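Local coordinates for protein PT26-6P (Thermococcus sp., PDB 2WB7) that is of unknown function but is encoded by a family of mobile elements from Euryarchaea and carries two immunoglobulin-like domains and a helical domain, at residues N2-D7 with N398-Y403; D8-V13 with A481-M486; G233-L238 with D509-K514; K241-L246 with S273-L278; T310-E315 with E320-T325. One frame throughout, in Å; residues are numbered along the deposited sequence.

Contact 1: residues N2-D7 with N398-Y403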
# COMPACT_ATOMS: atom_id res chain seq x y z
N ASN A 2 -13.47 22.10 -24.14
CA ASN A 2 -14.86 21.89 -23.69
C ASN A 2 -15.13 20.69 -22.76
O ASN A 2 -14.28 19.83 -22.54
CB ASN A 2 -15.75 21.74 -24.91
CG ASN A 2 -15.44 20.48 -25.68
OD1 ASN A 2 -15.89 19.39 -25.31
ND2 ASN A 2 -14.64 20.61 -26.73
N ALA A 3 -16.35 20.64 -22.23
CA ALA A 3 -16.79 19.53 -21.41
C ALA A 3 -17.52 18.53 -22.27
O ALA A 3 -17.45 17.33 -22.07
CB ALA A 3 -17.72 20.04 -20.32
N THR A 4 -18.24 19.04 -23.25
CA THR A 4 -19.23 18.25 -23.91
C THR A 4 -18.65 17.30 -24.97
O THR A 4 -19.03 16.13 -25.04
CB THR A 4 -20.33 19.16 -24.46
OG1 THR A 4 -21.35 18.38 -25.07
CG2 THR A 4 -19.74 20.18 -25.46
N ILE A 5 -17.70 17.78 -25.76
CA ILE A 5 -17.06 16.91 -26.75
C ILE A 5 -15.82 16.18 -26.22
O ILE A 5 -15.63 15.00 -26.50
CB ILE A 5 -16.67 17.70 -28.00
CG1 ILE A 5 -17.94 18.28 -28.64
CG2 ILE A 5 -15.90 16.83 -29.00
CD1 ILE A 5 -17.67 19.01 -29.91
N ASN A 6 -15.00 16.88 -25.44
CA ASN A 6 -13.73 16.37 -24.92
C ASN A 6 -13.80 15.79 -23.52
O ASN A 6 -12.91 15.04 -23.11
CB ASN A 6 -12.69 17.48 -24.92
CG ASN A 6 -11.99 17.60 -26.24
OD1 ASN A 6 -12.62 17.64 -27.30
ND2 ASN A 6 -10.66 17.65 -26.19
N ASP A 7 -14.82 16.17 -22.78
CA ASP A 7 -14.95 15.74 -21.40
C ASP A 7 -13.78 16.25 -20.55
O ASP A 7 -13.28 15.55 -19.69
CB ASP A 7 -15.06 14.23 -21.35
CG ASP A 7 -16.06 13.70 -22.35
OD1 ASP A 7 -17.28 13.90 -22.15
OD2 ASP A 7 -15.64 13.10 -23.36
N ASN A 398 -21.52 16.99 -34.45
CA ASN A 398 -22.53 17.24 -35.48
C ASN A 398 -23.77 17.89 -34.88
O ASN A 398 -24.29 18.88 -35.39
CB ASN A 398 -22.98 15.96 -36.19
CG ASN A 398 -21.83 15.13 -36.73
OD1 ASN A 398 -20.85 15.65 -37.29
ND2 ASN A 398 -21.96 13.82 -36.59
N LEU A 399 -24.24 17.29 -33.79
CA LEU A 399 -25.46 17.72 -33.13
C LEU A 399 -25.36 19.19 -32.76
O LEU A 399 -26.25 19.98 -33.07
CB LEU A 399 -25.70 16.86 -31.90
CG LEU A 399 -27.12 16.51 -31.45
CD1 LEU A 399 -28.04 16.25 -32.61
CD2 LEU A 399 -27.07 15.29 -30.53
N ILE A 400 -24.25 19.58 -32.13
CA ILE A 400 -24.06 20.97 -31.77
C ILE A 400 -24.07 21.87 -33.00
O ILE A 400 -24.58 22.98 -32.96
CB ILE A 400 -22.74 21.20 -31.01
CG1 ILE A 400 -22.76 20.45 -29.67
CG2 ILE A 400 -22.49 22.70 -30.80
CD1 ILE A 400 -21.43 20.43 -28.92
N ASP A 401 -23.50 21.37 -34.09
CA ASP A 401 -23.45 22.16 -35.31
C ASP A 401 -24.85 22.35 -35.86
O ASP A 401 -25.22 23.44 -36.27
CB ASP A 401 -22.54 21.49 -36.33
CG ASP A 401 -21.07 21.63 -35.95
OD1 ASP A 401 -20.75 22.58 -35.19
OD2 ASP A 401 -20.23 20.80 -36.38
N LEU A 402 -25.63 21.29 -35.82
CA LEU A 402 -27.03 21.40 -36.15
C LEU A 402 -27.67 22.50 -35.31
O LEU A 402 -28.38 23.35 -35.83
CB LEU A 402 -27.73 20.07 -35.92
CG LEU A 402 -27.21 18.93 -36.80
CD1 LEU A 402 -27.98 17.65 -36.52
CD2 LEU A 402 -27.38 19.34 -38.24
N TYR A 403 -27.42 22.51 -34.01
CA TYR A 403 -28.05 23.52 -33.17
C TYR A 403 -27.78 24.91 -33.76
O TYR A 403 -28.71 25.70 -33.94
CB TYR A 403 -27.58 23.44 -31.72
CG TYR A 403 -28.22 24.50 -30.82
CD1 TYR A 403 -29.42 24.24 -30.15
CD2 TYR A 403 -27.62 25.75 -30.64
CE1 TYR A 403 -30.01 25.19 -29.33
CE2 TYR A 403 -28.21 26.71 -29.82
CZ TYR A 403 -29.40 26.43 -29.17
OH TYR A 403 -29.99 27.37 -28.35

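Contact 2: residues D8-V13 with A481-M486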
# COMPACT_ATOMS: atom_id res chain seq x y z
N ASP A 8 -13.37 17.49 -20.80
CA ASP A 8 -12.38 18.16 -19.96
C ASP A 8 -12.92 18.48 -18.57
O ASP A 8 -12.22 19.02 -17.74
CB ASP A 8 -11.91 19.45 -20.63
CG ASP A 8 -11.01 19.19 -21.82
OD1 ASP A 8 -10.03 18.42 -21.65
OD2 ASP A 8 -11.27 19.75 -22.93
N ASP A 9 -14.18 18.16 -18.32
CA ASP A 9 -14.74 18.40 -17.00
C ASP A 9 -14.59 17.17 -16.12
O ASP A 9 -14.86 17.22 -14.92
CB ASP A 9 -16.21 18.84 -17.07
CG ASP A 9 -17.11 17.85 -17.82
OD1 ASP A 9 -18.27 17.71 -17.40
OD2 ASP A 9 -16.69 17.24 -18.82
N ILE A 10 -14.16 16.06 -16.71
CA ILE A 10 -13.95 14.84 -15.93
C ILE A 10 -12.68 14.98 -15.09
O ILE A 10 -11.59 15.24 -15.61
CB ILE A 10 -13.85 13.59 -16.83
CG1 ILE A 10 -15.15 13.42 -17.62
CG2 ILE A 10 -13.53 12.36 -16.00
CD1 ILE A 10 -15.18 12.24 -18.55
N ASP A 11 -12.83 14.81 -13.79
CA ASP A 11 -11.73 15.04 -12.89
C ASP A 11 -10.53 14.15 -13.20
O ASP A 11 -9.39 14.55 -13.02
CB ASP A 11 -12.18 14.85 -11.46
CG ASP A 11 -11.74 15.98 -10.61
OD1 ASP A 11 -10.58 15.93 -10.15
OD2 ASP A 11 -12.52 16.96 -10.45
N ASP A 12 -10.80 12.94 -13.66
CA ASP A 12 -9.74 12.03 -14.04
C ASP A 12 -8.95 12.62 -15.19
O ASP A 12 -7.74 12.49 -15.24
CB ASP A 12 -10.32 10.68 -14.42
CG ASP A 12 -11.09 10.03 -13.29
OD1 ASP A 12 -12.19 9.50 -13.55
OD2 ASP A 12 -10.58 10.05 -12.14
N VAL A 13 -9.64 13.28 -16.11
CA VAL A 13 -8.98 13.84 -17.28
C VAL A 13 -8.07 14.98 -16.87
O VAL A 13 -7.00 15.17 -17.45
CB VAL A 13 -10.01 14.32 -18.36
CG1 VAL A 13 -9.31 15.03 -19.50
CG2 VAL A 13 -10.82 13.14 -18.88
N ALA A 481 -26.34 13.83 -20.53
CA ALA A 481 -26.66 12.60 -21.22
C ALA A 481 -25.41 11.74 -21.51
O ALA A 481 -25.44 10.51 -21.40
CB ALA A 481 -27.42 12.91 -22.51
N LYS A 482 -24.31 12.39 -21.85
CA LYS A 482 -23.07 11.67 -22.13
C LYS A 482 -22.51 10.93 -20.90
O LYS A 482 -22.17 9.74 -20.97
CB LYS A 482 -22.04 12.65 -22.65
CG LYS A 482 -20.98 12.01 -23.50
CD LYS A 482 -19.97 13.04 -23.90
CE LYS A 482 -18.86 12.45 -24.74
NZ LYS A 482 -17.76 13.46 -24.78
N LYS A 483 -22.41 11.66 -19.79
CA LYS A 483 -21.90 11.09 -18.55
C LYS A 483 -22.83 10.02 -17.99
O LYS A 483 -22.36 9.05 -17.39
CB LYS A 483 -21.70 12.16 -17.49
CG LYS A 483 -21.14 13.44 -18.01
CD LYS A 483 -19.77 13.31 -18.63
CE LYS A 483 -19.02 14.63 -18.45
NZ LYS A 483 -18.40 15.13 -19.70
N HIS A 484 -24.14 10.22 -18.14
CA HIS A 484 -25.09 9.18 -17.75
C HIS A 484 -24.81 7.91 -18.55
O HIS A 484 -24.83 6.82 -17.98
CB HIS A 484 -26.56 9.61 -17.91
CG HIS A 484 -27.09 10.44 -16.78
ND1 HIS A 484 -26.91 10.09 -15.46
CD2 HIS A 484 -27.79 11.59 -16.77
CE1 HIS A 484 -27.48 11.00 -14.68
NE2 HIS A 484 -28.01 11.93 -15.46
N GLU A 485 -24.56 8.02 -19.85
CA GLU A 485 -24.25 6.82 -20.62
C GLU A 485 -22.96 6.15 -20.14
O GLU A 485 -22.86 4.92 -20.12
CB GLU A 485 -24.16 7.07 -22.13
CG GLU A 485 -24.22 5.75 -22.88
CD GLU A 485 -23.53 5.75 -24.26
OE1 GLU A 485 -23.15 6.84 -24.75
OE2 GLU A 485 -23.38 4.64 -24.84
N MSE A 486 -21.99 6.97 -19.75
CA MSE A 486 -20.71 6.49 -19.24
C MSE A 486 -20.91 5.74 -17.92
O MSE A 486 -20.32 4.67 -17.69
CB MSE A 486 -19.77 7.66 -19.05
CG MSE A 486 -19.23 8.25 -20.36
SE MSE A 486 -18.47 10.02 -20.04
CE MSE A 486 -17.41 10.31 -21.64

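Contact 3: residues G233-L238 with D509-K514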
# COMPACT_ATOMS: atom_id res chain seq x y z
N GLY A 233 -4.86 10.27 -6.65
CA GLY A 233 -4.63 8.98 -7.30
C GLY A 233 -5.94 8.46 -7.88
O GLY A 233 -6.99 8.71 -7.32
N MSE A 234 -5.87 7.73 -8.98
CA MSE A 234 -7.09 7.34 -9.68
C MSE A 234 -7.57 5.91 -9.41
O MSE A 234 -6.82 5.07 -8.95
CB MSE A 234 -6.97 7.56 -11.19
CG MSE A 234 -8.29 8.01 -11.80
SE MSE A 234 -8.39 7.84 -13.71
CE MSE A 234 -8.18 5.91 -13.83
N LEU A 235 -8.85 5.67 -9.71
CA LEU A 235 -9.46 4.35 -9.69
C LEU A 235 -10.00 4.01 -11.07
O LEU A 235 -10.49 4.89 -11.78
CB LEU A 235 -10.64 4.34 -8.73
CG LEU A 235 -10.25 4.63 -7.30
CD1 LEU A 235 -11.47 5.03 -6.45
CD2 LEU A 235 -9.55 3.39 -6.74
N GLY A 236 -9.93 2.73 -11.44
CA GLY A 236 -10.58 2.26 -12.64
C GLY A 236 -10.02 2.81 -13.94
O GLY A 236 -8.82 2.95 -14.11
N SER A 237 -10.91 3.11 -14.88
CA SER A 237 -10.49 3.46 -16.21
C SER A 237 -11.38 4.56 -16.73
O SER A 237 -12.57 4.60 -16.41
CB SER A 237 -10.64 2.25 -17.12
OG SER A 237 -10.39 2.57 -18.47
N LEU A 238 -10.83 5.46 -17.52
CA LEU A 238 -11.67 6.39 -18.24
C LEU A 238 -12.63 5.58 -19.13
O LEU A 238 -12.33 4.45 -19.50
CB LEU A 238 -10.80 7.33 -19.08
CG LEU A 238 -10.16 8.49 -18.33
CD1 LEU A 238 -9.12 9.16 -19.21
CD2 LEU A 238 -11.21 9.50 -17.81
N ASP A 509 -15.64 -0.38 -10.69
CA ASP A 509 -16.55 0.07 -11.73
C ASP A 509 -17.77 0.76 -11.12
O ASP A 509 -18.12 1.87 -11.53
CB ASP A 509 -16.95 -1.10 -12.63
CG ASP A 509 -15.79 -1.58 -13.49
OD1 ASP A 509 -14.93 -0.74 -13.83
OD2 ASP A 509 -15.74 -2.79 -13.84
N ALA A 510 -18.39 0.14 -10.11
CA ALA A 510 -19.61 0.69 -9.52
C ALA A 510 -19.36 2.04 -8.89
O ALA A 510 -20.21 2.92 -8.97
CB ALA A 510 -20.20 -0.27 -8.50
N GLU A 511 -18.19 2.22 -8.30
CA GLU A 511 -17.81 3.51 -7.74
C GLU A 511 -17.62 4.59 -8.80
O GLU A 511 -18.02 5.75 -8.62
CB GLU A 511 -16.52 3.38 -6.94
CG GLU A 511 -15.78 4.69 -6.74
CD GLU A 511 -16.53 5.65 -5.83
OE1 GLU A 511 -17.31 5.17 -4.96
OE2 GLU A 511 -16.35 6.88 -5.98
N LYS A 512 -17.00 4.21 -9.92
CA LYS A 512 -16.86 5.13 -11.05
C LYS A 512 -18.23 5.54 -11.55
O LYS A 512 -18.45 6.70 -11.88
CB LYS A 512 -16.09 4.49 -12.20
CG LYS A 512 -14.65 4.18 -11.87
CD LYS A 512 -13.98 5.39 -11.23
CE LYS A 512 -13.45 6.36 -12.27
NZ LYS A 512 -12.82 7.56 -11.62
N ALA A 513 -19.14 4.57 -11.60
CA ALA A 513 -20.52 4.83 -11.98
C ALA A 513 -21.08 5.96 -11.13
O ALA A 513 -21.48 6.99 -11.64
CB ALA A 513 -21.37 3.58 -11.83
N LYS A 514 -21.08 5.75 -9.82
CA LYS A 514 -21.64 6.75 -8.92
C LYS A 514 -21.03 8.12 -9.22
O LYS A 514 -21.70 9.15 -9.11
CB LYS A 514 -21.40 6.35 -7.47
CG LYS A 514 -22.01 7.30 -6.47
CD LYS A 514 -23.56 7.27 -6.55
CE LYS A 514 -24.18 8.60 -6.04
NZ LYS A 514 -23.68 9.02 -4.67

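Contact 4: residues K241-L246 with S273-L278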
# COMPACT_ATOMS: atom_id res chain seq x y z
N LYS A 241 -14.47 5.64 -24.74
CA LYS A 241 -14.33 6.61 -25.83
C LYS A 241 -12.91 7.17 -25.90
O LYS A 241 -12.48 7.63 -26.95
CB LYS A 241 -15.35 7.75 -25.75
CG LYS A 241 -15.09 8.75 -24.65
CD LYS A 241 -15.26 10.16 -25.17
CE LYS A 241 -14.09 11.01 -24.72
NZ LYS A 241 -13.86 12.14 -25.67
N PHE A 242 -12.18 7.11 -24.79
CA PHE A 242 -10.87 7.76 -24.72
C PHE A 242 -9.79 6.97 -25.42
O PHE A 242 -8.64 7.35 -25.40
CB PHE A 242 -10.48 8.05 -23.27
CG PHE A 242 -11.22 9.20 -22.67
CD1 PHE A 242 -12.35 8.99 -21.89
CD2 PHE A 242 -10.80 10.51 -22.89
CE1 PHE A 242 -13.04 10.05 -21.33
CE2 PHE A 242 -11.50 11.59 -22.33
CZ PHE A 242 -12.62 11.35 -21.55
N LEU A 243 -10.18 5.88 -26.06
CA LEU A 243 -9.26 5.07 -26.85
C LEU A 243 -8.89 5.77 -28.16
O LEU A 243 -7.77 5.63 -28.63
CB LEU A 243 -9.86 3.70 -27.15
CG LEU A 243 -9.63 2.58 -26.13
CD1 LEU A 243 -10.31 1.30 -26.61
CD2 LEU A 243 -8.14 2.37 -25.90
N GLN A 244 -9.84 6.49 -28.76
CA GLN A 244 -9.54 7.26 -29.97
C GLN A 244 -9.20 8.72 -29.64
O GLN A 244 -9.46 9.62 -30.44
CB GLN A 244 -10.71 7.22 -30.97
CG GLN A 244 -11.09 5.83 -31.47
CD GLN A 244 -12.39 5.32 -30.88
OE1 GLN A 244 -13.18 6.09 -30.30
NE2 GLN A 244 -12.65 4.02 -31.02
N SER A 245 -8.61 8.97 -28.48
CA SER A 245 -8.29 10.33 -28.10
C SER A 245 -6.80 10.58 -28.18
O SER A 245 -6.05 10.20 -27.28
CB SER A 245 -8.78 10.66 -26.69
OG SER A 245 -10.14 11.06 -26.71
N LEU A 246 -6.38 11.22 -29.28
CA LEU A 246 -4.99 11.63 -29.45
C LEU A 246 -4.59 12.55 -28.31
O LEU A 246 -3.43 12.59 -27.92
CB LEU A 246 -4.81 12.37 -30.77
CG LEU A 246 -4.80 11.56 -32.07
CD1 LEU A 246 -4.94 12.52 -33.25
CD2 LEU A 246 -3.54 10.68 -32.20
N SER A 273 -1.39 4.35 -17.92
CA SER A 273 -2.33 4.99 -18.83
C SER A 273 -3.67 5.04 -18.16
O SER A 273 -3.98 4.18 -17.34
CB SER A 273 -2.50 4.17 -20.10
OG SER A 273 -1.26 3.65 -20.53
N PRO A 274 -4.49 6.05 -18.49
CA PRO A 274 -5.79 6.17 -17.81
C PRO A 274 -6.96 5.34 -18.43
O PRO A 274 -8.08 5.37 -17.92
CB PRO A 274 -6.09 7.68 -17.91
CG PRO A 274 -4.98 8.28 -18.83
CD PRO A 274 -4.22 7.15 -19.43
N VAL A 275 -6.68 4.62 -19.52
CA VAL A 275 -7.70 3.82 -20.21
C VAL A 275 -7.27 2.38 -20.31
O VAL A 275 -6.14 2.08 -20.73
CB VAL A 275 -7.90 4.30 -21.63
CG1 VAL A 275 -9.27 3.96 -22.07
CG2 VAL A 275 -7.71 5.76 -21.70
N HIS A 276 -8.18 1.47 -19.96
CA HIS A 276 -7.89 0.03 -19.95
C HIS A 276 -9.08 -0.71 -20.53
O HIS A 276 -10.11 -0.83 -19.88
CB HIS A 276 -7.64 -0.44 -18.52
CG HIS A 276 -6.55 0.33 -17.83
ND1 HIS A 276 -5.22 -0.03 -17.92
CD2 HIS A 276 -6.59 1.44 -17.06
CE1 HIS A 276 -4.49 0.83 -17.22
NE2 HIS A 276 -5.30 1.73 -16.69
N VAL A 277 -8.94 -1.17 -21.76
CA VAL A 277 -10.05 -1.82 -22.46
C VAL A 277 -9.57 -3.14 -23.01
O VAL A 277 -8.41 -3.27 -23.37
CB VAL A 277 -10.55 -0.97 -23.64
CG1 VAL A 277 -11.86 -1.52 -24.16
CG2 VAL A 277 -10.72 0.49 -23.23
N LEU A 278 -10.46 -4.12 -23.09
CA LEU A 278 -10.11 -5.41 -23.69
C LEU A 278 -9.61 -5.22 -25.12
O LEU A 278 -10.07 -4.33 -25.83
CB LEU A 278 -11.29 -6.39 -23.67
CG LEU A 278 -11.68 -7.01 -22.32
CD1 LEU A 278 -12.85 -7.97 -22.46
CD2 LEU A 278 -10.49 -7.70 -21.65

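Contact 5: residues T310-E315 with E320-T325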
# COMPACT_ATOMS: atom_id res chain seq x y z
N THR A 310 0.48 -8.62 -15.17
CA THR A 310 -0.96 -8.48 -15.30
C THR A 310 -1.45 -9.90 -15.18
O THR A 310 -0.75 -10.85 -15.58
CB THR A 310 -1.41 -7.90 -16.65
OG1 THR A 310 -0.87 -8.67 -17.74
CG2 THR A 310 -0.99 -6.48 -16.79
N LEU A 311 -2.64 -10.06 -14.60
CA LEU A 311 -3.23 -11.36 -14.44
C LEU A 311 -4.56 -11.39 -15.18
O LEU A 311 -5.47 -10.58 -14.90
CB LEU A 311 -3.42 -11.66 -12.97
CG LEU A 311 -2.15 -11.71 -12.12
CD1 LEU A 311 -2.48 -11.93 -10.66
CD2 LEU A 311 -1.23 -12.80 -12.61
N ARG A 312 -4.69 -12.30 -16.14
CA ARG A 312 -5.97 -12.46 -16.81
C ARG A 312 -6.89 -13.15 -15.84
O ARG A 312 -6.52 -14.15 -15.23
CB ARG A 312 -5.84 -13.30 -18.08
CG ARG A 312 -7.17 -13.55 -18.77
CD ARG A 312 -6.96 -14.07 -20.20
NE ARG A 312 -5.83 -14.99 -20.26
CZ ARG A 312 -4.62 -14.66 -20.71
NH1 ARG A 312 -4.37 -13.44 -21.16
NH2 ARG A 312 -3.65 -15.56 -20.71
N VAL A 313 -8.07 -12.59 -15.66
CA VAL A 313 -9.09 -13.26 -14.88
C VAL A 313 -10.04 -13.95 -15.84
O VAL A 313 -10.64 -13.31 -16.72
CB VAL A 313 -9.89 -12.27 -14.00
CG1 VAL A 313 -11.03 -12.98 -13.33
CG2 VAL A 313 -8.99 -11.66 -12.97
N ILE A 314 -10.17 -15.25 -15.68
CA ILE A 314 -11.10 -16.02 -16.48
C ILE A 314 -12.50 -15.98 -15.86
O ILE A 314 -12.63 -15.94 -14.64
CB ILE A 314 -10.66 -17.46 -16.55
CG1 ILE A 314 -9.30 -17.54 -17.23
CG2 ILE A 314 -11.70 -18.28 -17.28
CD1 ILE A 314 -9.34 -17.10 -18.67
N GLU A 315 -13.54 -15.98 -16.69
CA GLU A 315 -14.90 -16.09 -16.15
C GLU A 315 -15.01 -17.26 -15.18
O GLU A 315 -14.57 -18.37 -15.48
CB GLU A 315 -15.91 -16.27 -17.28
CG GLU A 315 -16.13 -14.99 -18.03
CD GLU A 315 -16.80 -15.20 -19.37
OE1 GLU A 315 -17.16 -16.36 -19.71
OE2 GLU A 315 -16.95 -14.18 -20.09
N GLU A 320 -4.75 -16.31 -14.63
CA GLU A 320 -3.52 -16.83 -15.23
C GLU A 320 -2.55 -15.72 -15.63
O GLU A 320 -2.96 -14.63 -16.04
CB GLU A 320 -3.82 -17.79 -16.39
CG GLU A 320 -4.92 -17.35 -17.31
CD GLU A 320 -5.37 -18.47 -18.22
OE1 GLU A 320 -5.60 -18.19 -19.42
OE2 GLU A 320 -5.49 -19.62 -17.74
N LEU A 321 -1.27 -16.00 -15.49
CA LEU A 321 -0.23 -15.01 -15.70
C LEU A 321 -0.28 -14.52 -17.12
O LEU A 321 -0.28 -15.31 -18.04
CB LEU A 321 1.13 -15.64 -15.42
CG LEU A 321 2.37 -14.77 -15.59
CD1 LEU A 321 2.27 -13.51 -14.72
CD2 LEU A 321 3.61 -15.59 -15.26
N ALA A 322 -0.35 -13.20 -17.31
CA ALA A 322 -0.26 -12.63 -18.65
C ALA A 322 1.10 -11.95 -18.79
O ALA A 322 2.12 -12.54 -18.47
CB ALA A 322 -1.38 -11.65 -18.87
N ASP A 323 1.10 -10.70 -19.24
CA ASP A 323 2.32 -9.91 -19.36
C ASP A 323 3.08 -9.74 -18.02
O ASP A 323 2.47 -9.58 -16.97
CB ASP A 323 1.96 -8.56 -19.97
CG ASP A 323 1.15 -8.70 -21.28
OD1 ASP A 323 1.29 -9.71 -22.00
OD2 ASP A 323 0.36 -7.78 -21.59
N THR A 324 4.41 -9.79 -18.06
CA THR A 324 5.22 -9.78 -16.83
C THR A 324 6.62 -9.23 -17.05
O THR A 324 7.23 -9.44 -18.10
CB THR A 324 5.39 -11.19 -16.22
OG1 THR A 324 6.29 -11.12 -15.12
CG2 THR A 324 5.95 -12.15 -17.24
N THR A 325 7.13 -8.52 -16.04
CA THR A 325 8.53 -8.10 -16.05
C THR A 325 9.17 -8.51 -14.73
O THR A 325 8.53 -8.41 -13.68
CB THR A 325 8.67 -6.57 -16.30
OG1 THR A 325 10.06 -6.25 -16.38
CG2 THR A 325 8.08 -5.78 -15.20
O HOH W 1 -1.76 -8.06 -20.13
O HOH W 2 -0.75 -15.16 -21.05

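Contact 1: residues N2-D7 with N398-Y403
The N-terminal stretch of the chain packs here on the helical domain, with T4 and I5 against I400 of helix 393-404. Residues 3-6 have helical backbone angles but not the regular bonds of a helix. The closest backbone approach is between I5 and I400, 9.5 Å from CA to CA, so only side-chain ends bridge the gap. I400 does this with one atom. Its CD1 sits at the end of an extended branch (chi2 172°) and reaches out from the helix. T4 offers its methyl, not its hydroxyl: T4 CG2 meets I400 CD1 tip to tip at 3.9 Å. I5 meets the same methyl with two atoms, I5 CG1 and I5 CD1, each 4.1 Å from I400 CD1. No hydrogen bond joins the two segments, and the contact is apolar and small. L475 of helix 471-499 touches both T4 and I400 and helps enclose the spot. V396 packs on T4 and I5 from one turn earlier in helix 393-404. The turn that presents T4 and I5 is tied from within by N2. N2 OD1 accepts the backbone N of N6 at 2.7 Å, with the donor tilted 22° from the carbonyl plane.

Contact 2: residues D8-V13 with A481-M486
I10 of an irregular loop and K483 of helix 471-499 mark the closest backbone approach, 9.2 Å from CA to CA. Side chains span this distance. D9 and K483 come from opposite directions and form a salt bridge, K483 NZ to D9 OD2 at 2.9 Å. The amine uses the syn lone pair of OD2, on the side of the other oxygen. K483 bends at chi2 (-61°) and again at its end to bring NZ there. I10 CG1 lies 4.1 Å from K483 CE. I10 also meets M486, a selenomethionine, with I10 CD1 4.2 Å from M486 SE. L519 of helix 503-523 touches both D9 and K483. The same lysine also bridges to D7. Replacing D9 with an alanine would probably leave K483 NZ with one carboxylate partner fewer and its end more able to turn. Two aspartates around one buried lysine would tend to keep the amine charged.

Contact 3: residues G233-L238 with D509-K514
Two successive bends in K512, at chi2 (-48°) and chi3 (-85°), fold its chain back so that CD and CE come up against the carbonyl oxygen of L235. K512 CE comes 3.3 Å from L235 O. The stem also meets the leucine side chain, with K512 CD 4.3 Å from L235 CB. The amine is not hydrogen-bonded to this carbonyl. It goes instead to D12 and to E515, both in salt bridges. The preceding residue, E511, adds its aliphatic part: E511 CG is 4.3 Å from L235 CD1. L235 thus meets the carbon portions of two charged residues. G236 follows with a positive phi (66°), a value that favours glycine. A CB on it would point toward the lysine, very near K512 CG. Beyond it, S237 turns its hydroxyl to its own chain. S237 OG donates to L238 O at 2.9 Å, in the carbonyl plane and on a lone pair. Backbone bonds of M234 to L254 and Q256, and of G236 to M380, tie the loop to the second immunoglobulin-like domain, while S237 O takes a bond from Y490 of helix 471-499. The arrangement is that of a loop packed on a helix, with segment 233-238 lying between that domain and helix 503-523 of the helical domain.

Contact 4: residues K241-L246 with S273-L278
L243 is the main bump, and it sits against the ridge made by V275 and V277. These two valines project from the same side of an extended stretch, with H276 between them pointing the other way. L243 crosses V277 obliquely. Its CD1 rests on the valine, 3.5 Å from V277 CG2 and 3.7 Å from V277 CB. The other branch, CD2, lies between V277 and V275, with L243 CD2 4.3 Å from V275 CG1. The leucine end therefore spans the dip between the two valines. V275 in turn is a knob for the short 3-10 segment. Its CG1 faces L243 and its CG2 faces F242, 3.9 Å from F242 CB. Of the F242 side chain, CB does the touching. With CG beside the backbone N (chi1 -75°), its ring leads away from the valines. K241 CE lies over the centre of one ring face, 3.4 Å above the plane. The side-chain touches are all apolar, and no hydrogen bond crosses the pair. L243 lies at the exposed border, and S280 packs on it there. The 273-278 stretch runs between strands 266-272 and 281-290, and H276 and L278 bond through their backbones to L384. K241 reaches from the opposite segment to D393, just at the start of helix 393-404.

Contact 5: residues T310-E315 with E320-T325
The R312 guanidinium has two partners at its edge and in its plane, E320 OE1 and a water. R312 NE donates to E320 OE1 in a weak, nearly straight bond of 3.3 Å, part of a salt bridge. R312 CG is anti to the backbone N (chi1 177°) and the chain bends at chi3 (39°), which brings NE there. The carboxylate plane stands 89° from that of the guanidinium. The water accepts from R312 NH2 at 2.9 Å and donates to L321 O. A322 CB approaches obliquely, 4.2 Å from R312 NH1. That nitrogen also bonds Y353 OH of the adjacent strand 350-364, and E320 OE2 pairs with R318. A leucine in place of R312 would probably leave E320 OE1 without this charged mate and the hydroxyl of Y353 without this partner. The two segments are arms of the beta hairpin of strands 301-314 and 319-331, at one edge of an eight-stranded antiparallel sheet. R312 and E320 form a hydrogen-bonded pair, with R312 N to E320 O and E320 N to R312 O both 2.9 Å. L311 and L321 form a non-hydrogen-bonded pair on the other face, with L311 CD2 4.1 Å from L321 CD1. At the beta bulge that follows, T310 O accepts A322 N and T310 N donates to D323 O at 2.8 Å. A second water links T310 OG1 to D323 OD2, which also accepts H343 N.

Overall arrangement
Contacts 1 and 2 are buried, and both hold the N-terminal stretch to the helical domain. Contact 1 is purely apolar, while contact 2 adds charge. They meet at D7, which bridges to K482 and K483 and also to K241 of contact 4. Contacts 2 and 3 use successive helices, 471-499 and 503-523. Contacts 3 and 4 take neighbouring parts of one loop, 233-238 and 241-246, and are partly buried. Contact 3 rests on lysine and glutamate stems, contact 4 on leucine, valine and phenylalanine. Contact 5 stands apart, with its nearest atoms about 7 Å from contact 4. It lies at a sheet edge and depends on backbone bonds, with waters and a weak salt bridge.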